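Local coordinates for protein GH59 galactosidase (Clostridium cellulolyticum, PDB 2V4V) that binds xylose as the family 6 carbohydrate-binding module of a larger glycoside hydrolase that probably degrades plant polysaccharides, at residues A[43-55]-A[94-106]. Residues are numbered along the deposited sequence; the frame is centred on the assembly and turned at random.
Sequences NVDFGDGVGGFQA and DAKCTVSGVTGKH
V44 and H106 open the contact as an antiparallel hydrogen-bonded pair, V44 N donating to H106 O and H106 N to V44 O, the latter at 2.9 Å. Next along, D45 lies side by side with K105. Its carboxylate OD2 stops 4.0 Å from K105 NZ, beyond salt-bridge range, and a water that donates to OD1 and accepts from NZ links the two. OD1 also accepts from G47 N, 2.9 Å away and above the carboxylate plane, closing an Asx turn. F46 N bonds to G104 O, and that same oxygen sits at the edge of the F46 ring while V102 CG1 rests over one face, 3.9 Å from the centroid, a CH-pi contact. F127 from strand 121-128 packs against F46 and F53 edge-to-face.

Both chains now cross together from one sheet of the CBM6 beta-sandwich to the other: strands 38-48 and 105-113 are neighbours in the five-stranded sheet, 52-59 and 91-98 in the four-stranded one. Waters stitch this double crossing. One bridges F46 O, V50 N and V102 O; another donates to V50 O and V99 O. V50 points toward the other chain, its CG1 placed between backbone N and carbonyl carbon (chi1 74°) and reaching V102 CG1, while CG2 meets V99 CG1, both at 4.0 Å.

G51 and G52 both face S128 in a classic beta bulge, and G51 O takes V99 N from well above its carbonyl plane. F53 exchanges two backbone bonds with C97; its CB touches V99 CG2 at 3.7 Å, and C97 SG approaches the ring obliquely. With CG anti to the backbone N (chi1 178°) and the chain extended beyond it, Q54 carries NE2 to a weak bond with D94 OD2 (3.1 Å), amide and carboxylate planes nearly perpendicular, while D94 OD1 is salt-bridged to R56. A55 and A95 trade two nearly straight bonds lying in their carbonyl planes.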
ATOM      1  N   ASN A  43     -14.409   2.090   1.008  1.00 11.86           N
ATOM      2  CA  ASN A  43     -15.110   3.300   0.579  1.00 12.98           C
ATOM      3  C   ASN A  43     -14.167   4.429   0.212  1.00 11.69           C
ATOM      4  O   ASN A  43     -14.307   5.576   0.700  1.00 12.53           O
ATOM      5  CB  ASN A  43     -16.038   3.784   1.688  1.00 13.79           C
ATOM      6  CG  ASN A  43     -17.046   2.742   2.092  1.00 17.77           C
ATOM      7  OD1 ASN A  43     -17.448   1.916   1.267  1.00 21.41           O
ATOM      8  ND2 ASN A  43     -17.446   2.750   3.382  1.00 22.53           N
ATOM      9  N   VAL A  44     -13.187   4.105  -0.613  1.00 10.07           N
ATOM     10  CA  VAL A  44     -12.291   5.125  -1.135  1.00  9.44           C
ATOM     11  C   VAL A  44     -12.919   5.726  -2.409  1.00  9.48           C
ATOM     12  O   VAL A  44     -13.328   4.992  -3.317  1.00  9.60           O
ATOM     13  CB  VAL A  44     -10.912   4.544  -1.475  1.00 10.21           C
ATOM     14  CG1 VAL A  44     -10.038   5.597  -2.086  1.00 10.37           C
ATOM     15  CG2 VAL A  44     -10.217   3.950  -0.213  1.00  9.43           C
ATOM     16  N   ASP A  45     -12.983   7.055  -2.440  1.00  9.91           N
ATOM     17  CA  ASP A  45     -13.620   7.753  -3.564  1.00 10.00           C
ATOM     18  C   ASP A  45     -12.540   8.241  -4.518  1.00  9.32           C
ATOM     19  O   ASP A  45     -11.736   9.094  -4.171  1.00  9.60           O
ATOM     20  CB  ASP A  45     -14.440   8.938  -3.036  1.00 10.39           C
ATOM     21  CG  ASP A  45     -15.279   9.626  -4.111  1.00 14.16           C
ATOM     22  OD1 ASP A  45     -15.224   9.248  -5.313  1.00 13.89           O
ATOM     23  OD2 ASP A  45     -16.017  10.555  -3.709  1.00 17.21           O
ATOM     24  N   PHE A  46     -12.522   7.653  -5.721  1.00 10.08           N
ATOM     25  CA  PHE A  46     -11.585   8.032  -6.751  1.00 10.02           C
ATOM     26  C   PHE A  46     -12.033   9.192  -7.616  1.00 11.12           C
ATOM     27  O   PHE A  46     -11.245   9.690  -8.429  1.00 11.01           O
ATOM     28  CB  PHE A  46     -11.342   6.838  -7.691  1.00  9.58           C
ATOM     29  CG  PHE A  46     -10.486   5.790  -7.063  1.00  7.79           C
ATOM     30  CD1 PHE A  46      -9.092   5.865  -7.176  1.00  9.41           C
ATOM     31  CD2 PHE A  46     -11.077   4.807  -6.225  1.00  9.46           C
ATOM     32  CE1 PHE A  46      -8.279   4.899  -6.536  1.00  9.82           C
ATOM     33  CE2 PHE A  46     -10.309   3.852  -5.600  1.00  7.46           C
ATOM     34  CZ  PHE A  46      -8.901   3.885  -5.750  1.00  7.73           C
ATOM     35  N   GLY A  47     -13.291   9.608  -7.468  1.00 12.02           N
ATOM     36  CA  GLY A  47     -13.877  10.610  -8.384  1.00 15.45           C
ATOM     37  C   GLY A  47     -13.613  10.209  -9.828  1.00 16.65           C
ATOM     38  O   GLY A  47     -13.750   9.027 -10.211  1.00 16.97           O
ATOM     39  N   ASP A  48     -13.161  11.173 -10.621  1.00 19.10           N
ATOM     40  CA  ASP A  48     -12.771  10.919 -12.008  1.00 21.27           C
ATOM     41  C   ASP A  48     -11.495  11.705 -12.251  1.00 21.94           C
ATOM     42  O   ASP A  48     -11.537  12.945 -12.364  1.00 24.68           O
ATOM     43  CB  ASP A  48     -13.908  11.354 -12.957  1.00 21.70           C
ATOM     44  CG  ASP A  48     -13.445  11.630 -14.382  1.00 25.71           C
ATOM     45  OD1 ASP A  48     -13.750  12.760 -14.867  1.00 28.92           O
ATOM     46  OD2 ASP A  48     -12.811  10.741 -15.009  1.00 25.81           O
ATOM     47  N   GLY A  49     -10.358  11.021 -12.297  1.00 21.64           N
ATOM     48  CA  GLY A  49      -9.082  11.743 -12.494  1.00 19.75           C
ATOM     49  C   GLY A  49      -7.812  11.011 -12.097  1.00 18.44           C
ATOM     50  O   GLY A  49      -6.727  11.559 -12.322  1.00 18.16           O
ATOM     51  N   VAL A  50      -7.927   9.790 -11.532  1.00 16.66           N
ATOM     52  CA  VAL A  50      -6.739   9.106 -10.944  1.00 15.55           C
ATOM     53  C   VAL A  50      -5.678   8.787 -11.999  1.00 15.01           C
ATOM     54  O   VAL A  50      -6.021   8.340 -13.103  1.00 15.96           O
ATOM     55  CB  VAL A  50      -7.103   7.798 -10.165  1.00 15.67           C
ATOM     56  CG1 VAL A  50      -7.478   6.628 -11.130  1.00 17.09           C
ATOM     57  CG2 VAL A  50      -5.939   7.399  -9.236  1.00 14.88           C
ATOM     58  N   GLY A  51      -4.405   9.037 -11.677  1.00 13.55           N
ATOM     59  CA  GLY A  51      -3.318   8.673 -12.580  1.00 12.24           C
ATOM     60  C   GLY A  51      -2.127   7.955 -11.921  1.00 11.07           C
ATOM     61  O   GLY A  51      -1.313   7.344 -12.588  1.00 10.71           O
ATOM     62  N   GLY A  52      -2.049   8.018 -10.590  1.00 10.87           N
ATOM     63  CA  GLY A  52      -0.852   7.511  -9.926  1.00 10.58           C
ATOM     64  C   GLY A  52      -1.062   7.130  -8.476  1.00 10.77           C
ATOM     65  O   GLY A  52      -2.095   7.410  -7.895  1.00 10.53           O
ATOM     66  N   PHE A  53      -0.018   6.536  -7.897  1.00 10.13           N
ATOM     67  CA  PHE A  53      -0.052   6.040  -6.490  1.00  9.27           C
ATOM     68  C   PHE A  53       1.345   6.242  -5.906  1.00  9.74           C
ATOM     69  O   PHE A  53       2.350   6.017  -6.590  1.00  9.47           O
ATOM     70  CB  PHE A  53      -0.397   4.561  -6.532  1.00  9.27           C
ATOM     71  CG  PHE A  53      -0.272   3.811  -5.205  1.00  7.72           C
ATOM     72  CD1 PHE A  53      -1.373   3.674  -4.346  1.00  7.78           C
ATOM     73  CD2 PHE A  53       0.916   3.152  -4.880  1.00  8.87           C
ATOM     74  CE1 PHE A  53      -1.272   2.904  -3.202  1.00  7.98           C
ATOM     75  CE2 PHE A  53       1.021   2.387  -3.722  1.00 10.78           C
ATOM     76  CZ  PHE A  53      -0.084   2.270  -2.882  1.00  9.42           C
ATOM     77  N   GLN A  54       1.376   6.679  -4.646  1.00  8.50           N
ATOM     78  CA  GLN A  54       2.613   6.949  -3.927  1.00  9.08           C
ATOM     79  C   GLN A  54       2.504   6.271  -2.582  1.00  9.65           C
ATOM     80  O   GLN A  54       1.511   6.469  -1.858  1.00  8.70           O
ATOM     81  CB  GLN A  54       2.786   8.469  -3.783  1.00  9.80           C
ATOM     82  CG  GLN A  54       4.017   8.947  -3.017  1.00 12.23           C
ATOM     83  CD  GLN A  54       3.941  10.439  -2.681  1.00 17.82           C
ATOM     84  OE1 GLN A  54       2.865  11.063  -2.761  1.00 20.05           O
ATOM     85  NE2 GLN A  54       5.068  11.006  -2.255  1.00 15.30           N
ATOM     86  N   ALA A  55       3.514   5.465  -2.251  1.00  8.84           N
ATOM     87  CA  ALA A  55       3.530   4.793  -0.945  1.00  9.02           C
ATOM     88  C   ALA A  55       4.828   5.094  -0.197  1.00  9.09           C
ATOM     89  O   ALA A  55       5.913   5.105  -0.797  1.00  9.37           O
ATOM     90  CB  ALA A  55       3.401   3.291  -1.137  1.00  9.91           C
ATOM     91  N   ASP A  94       9.878   6.943  -1.013  1.00  8.31           N
ATOM     92  CA  ASP A  94       8.626   6.964  -1.767  1.00  9.86           C
ATOM     93  C   ASP A  94       8.695   5.955  -2.915  1.00 10.20           C
ATOM     94  O   ASP A  94       9.578   6.014  -3.792  1.00 11.44           O
ATOM     95  CB  ASP A  94       8.370   8.349  -2.363  1.00  9.22           C
ATOM     96  CG  ASP A  94       8.088   9.437  -1.318  1.00 14.01           C
ATOM     97  OD1 ASP A  94       7.792   9.169  -0.130  1.00 10.06           O
ATOM     98  OD2 ASP A  94       8.100  10.619  -1.740  1.00 20.74           O
ATOM     99  N   ALA A  95       7.748   5.027  -2.917  1.00  8.27           N
ATOM    100  CA  ALA A  95       7.594   4.102  -4.047  1.00  9.01           C
ATOM    101  C   ALA A  95       6.424   4.640  -4.848  1.00  9.05           C
ATOM    102  O   ALA A  95       5.440   5.165  -4.257  1.00  9.09           O
ATOM    103  CB  ALA A  95       7.329   2.669  -3.542  1.00  9.17           C
ATOM    104  N   LYS A  96       6.483   4.542  -6.179  1.00  7.98           N
ATOM    105  CA  LYS A  96       5.456   5.212  -6.980  1.00  7.46           C
ATOM    106  C   LYS A  96       5.141   4.360  -8.222  1.00  7.37           C
ATOM    107  O   LYS A  96       6.034   3.698  -8.763  1.00  7.12           O
ATOM    108  CB  LYS A  96       6.002   6.580  -7.442  1.00  9.24           C
ATOM    109  CG  LYS A  96       6.160   7.541  -6.232  1.00 10.67           C
ATOM    110  CD  LYS A  96       6.928   8.810  -6.557  1.00 15.67           C
ATOM    111  CE  LYS A  96       8.449   8.578  -6.525  1.00 16.28           C
ATOM    112  NZ  LYS A  96       9.151   9.911  -6.601  1.00 16.56           N
ATOM    113  N   CYS A  97       3.896   4.466  -8.687  1.00  7.37           N
ATOM    114  CA  CYS A  97       3.507   3.806  -9.930  1.00  8.56           C
ATOM    115  C   CYS A  97       2.323   4.524 -10.583  1.00  8.91           C
ATOM    116  O   CYS A  97       1.634   5.374  -9.948  1.00  9.92           O
ATOM    117  CB  CYS A  97       3.166   2.329  -9.733  1.00  8.72           C
ATOM    118  SG  CYS A  97       1.674   2.097  -8.678  1.00  9.63           S
ATOM    119  N   THR A  98       2.113   4.208 -11.857  1.00  8.33           N
ATOM    120  CA  THR A  98       0.913   4.685 -12.498  1.00 10.02           C
ATOM    121  C   THR A  98      -0.280   3.801 -12.139  1.00  9.52           C
ATOM    122  O   THR A  98      -0.141   2.639 -11.726  1.00  9.56           O
ATOM    123  CB  THR A  98       1.079   4.702 -14.028  1.00 11.46           C
ATOM    124  OG1 THR A  98       1.415   3.394 -14.491  1.00 13.67           O
ATOM    125  CG2 THR A  98       2.160   5.711 -14.439  1.00 11.43           C
ATOM    126  N   VAL A  99      -1.473   4.341 -12.357  1.00  9.19           N
ATOM    127  CA  VAL A  99      -2.709   3.630 -12.012  1.00  9.00           C
ATOM    128  C   VAL A  99      -3.649   3.807 -13.189  1.00  9.62           C
ATOM    129  O   VAL A  99      -3.709   4.897 -13.779  1.00 10.86           O
ATOM    130  CB  VAL A  99      -3.291   4.244 -10.727  1.00  9.90           C
ATOM    131  CG1 VAL A  99      -4.719   3.776 -10.409  1.00 12.30           C
ATOM    132  CG2 VAL A  99      -2.328   3.841  -9.581  1.00  9.08           C
ATOM    133  N   SER A 100      -4.305   2.710 -13.551  1.00  9.22           N
ATOM    134  CA  SER A 100      -5.330   2.709 -14.624  1.00  9.34           C
ATOM    135  C   SER A 100      -6.505   3.592 -14.239  1.00  9.82           C
ATOM    136  O   SER A 100      -6.813   3.756 -13.068  1.00 10.30           O
ATOM    137  CB  SER A 100      -5.865   1.294 -14.803  1.00 10.35           C
ATOM    138  OG  SER A 100      -4.817   0.426 -15.275  1.00 12.32           O
ATOM    139  N   GLY A 101      -7.178   4.114 -15.258  1.00  8.51           N
ATOM    140  CA  GLY A 101      -8.304   4.976 -14.969  1.00 10.08           C
ATOM    141  C   GLY A 101      -9.417   4.221 -14.274  1.00 10.28           C
ATOM    142  O   GLY A 101      -9.834   3.105 -14.693  1.00 11.73           O
ATOM    143  N   VAL A 102      -9.951   4.865 -13.230  1.00 10.78           N
ATOM    144  CA  VAL A 102     -11.088   4.318 -12.529  1.00 12.51           C
ATOM    145  C   VAL A 102     -11.991   5.434 -12.019  1.00 12.17           C
ATOM    146  O   VAL A 102     -11.568   6.593 -11.928  1.00 13.89           O
ATOM    147  CB  VAL A 102     -10.660   3.311 -11.445  1.00 14.81           C
ATOM    148  CG1 VAL A 102     -10.381   3.998 -10.169  1.00 16.23           C
ATOM    149  CG2 VAL A 102     -11.762   2.277 -11.252  1.00 17.26           C
ATOM    150  N   THR A 103     -13.235   5.085 -11.719  1.00 12.54           N
ATOM    151  CA  THR A 103     -14.207   6.055 -11.241  1.00 12.93           C
ATOM    152  C   THR A 103     -14.787   5.585  -9.917  1.00 12.70           C
ATOM    153  O   THR A 103     -14.634   4.424  -9.537  1.00 12.90           O
ATOM    154  CB  THR A 103     -15.352   6.252 -12.252  1.00 14.08           C
ATOM    155  OG1 THR A 103     -15.818   4.976 -12.707  1.00 17.56           O
ATOM    156  CG2 THR A 103     -14.875   7.068 -13.443  1.00 16.85           C
ATOM    157  N   GLY A 104     -15.456   6.493  -9.217  1.00 12.32           N
ATOM    158  CA  GLY A 104     -16.394   6.103  -8.179  1.00 12.19           C
ATOM    159  C   GLY A 104     -15.732   5.583  -6.922  1.00 11.61           C
ATOM    160  O   GLY A 104     -14.528   5.727  -6.722  1.00 11.66           O
ATOM    161  N   LYS A 105     -16.561   4.958  -6.085  1.00 11.11           N
ATOM    162  CA  LYS A 105     -16.168   4.515  -4.751  1.00 11.42           C
ATOM    163  C   LYS A 105     -15.854   3.023  -4.789  1.00 10.17           C
ATOM    164  O   LYS A 105     -16.612   2.233  -5.360  1.00 10.45           O
ATOM    165  CB  LYS A 105     -17.338   4.779  -3.800  1.00 12.38           C
ATOM    166  CG  LYS A 105     -17.573   6.245  -3.468  1.00 17.39           C
ATOM    167  CD  LYS A 105     -18.395   6.927  -4.579  1.00 21.79           C
ATOM    168  CE  LYS A 105     -19.061   8.238  -4.145  1.00 22.93           C
ATOM    169  NZ  LYS A 105     -19.386   9.055  -5.376  1.00 22.33           N
ATOM    170  N   HIS A 106     -14.708   2.636  -4.211  1.00  8.66           N
ATOM    171  CA  HIS A 106     -14.314   1.242  -4.167  1.00  9.06           C
ATOM    172  C   HIS A 106     -13.576   0.938  -2.884  1.00  8.72           C
ATOM    173  O   HIS A 106     -12.970   1.835  -2.308  1.00  9.11           O
ATOM    174  CB  HIS A 106     -13.382   0.975  -5.339  1.00  8.40           C
ATOM    175  CG  HIS A 106     -14.102   1.024  -6.650  1.00  9.01           C
ATOM    176  ND1 HIS A 106     -14.122   2.131  -7.483  1.00 12.95           N
ATOM    177  CD2 HIS A 106     -14.870   0.087  -7.245  1.00  7.70           C
ATOM    178  CE1 HIS A 106     -14.869   1.856  -8.547  1.00  6.21           C
ATOM    179  NE2 HIS A 106     -15.339   0.628  -8.421  1.00 12.54           N
TER
HETATM  180  O   HOH W   1     -17.163  10.307  -6.802  1.00 15.00           O
HETATM  181  O   HOH W   2     -10.319   8.583 -10.759  1.00 14.46           O
HETATM  182  O   HOH W   3      -5.011   6.810 -15.203  1.00 19.13           O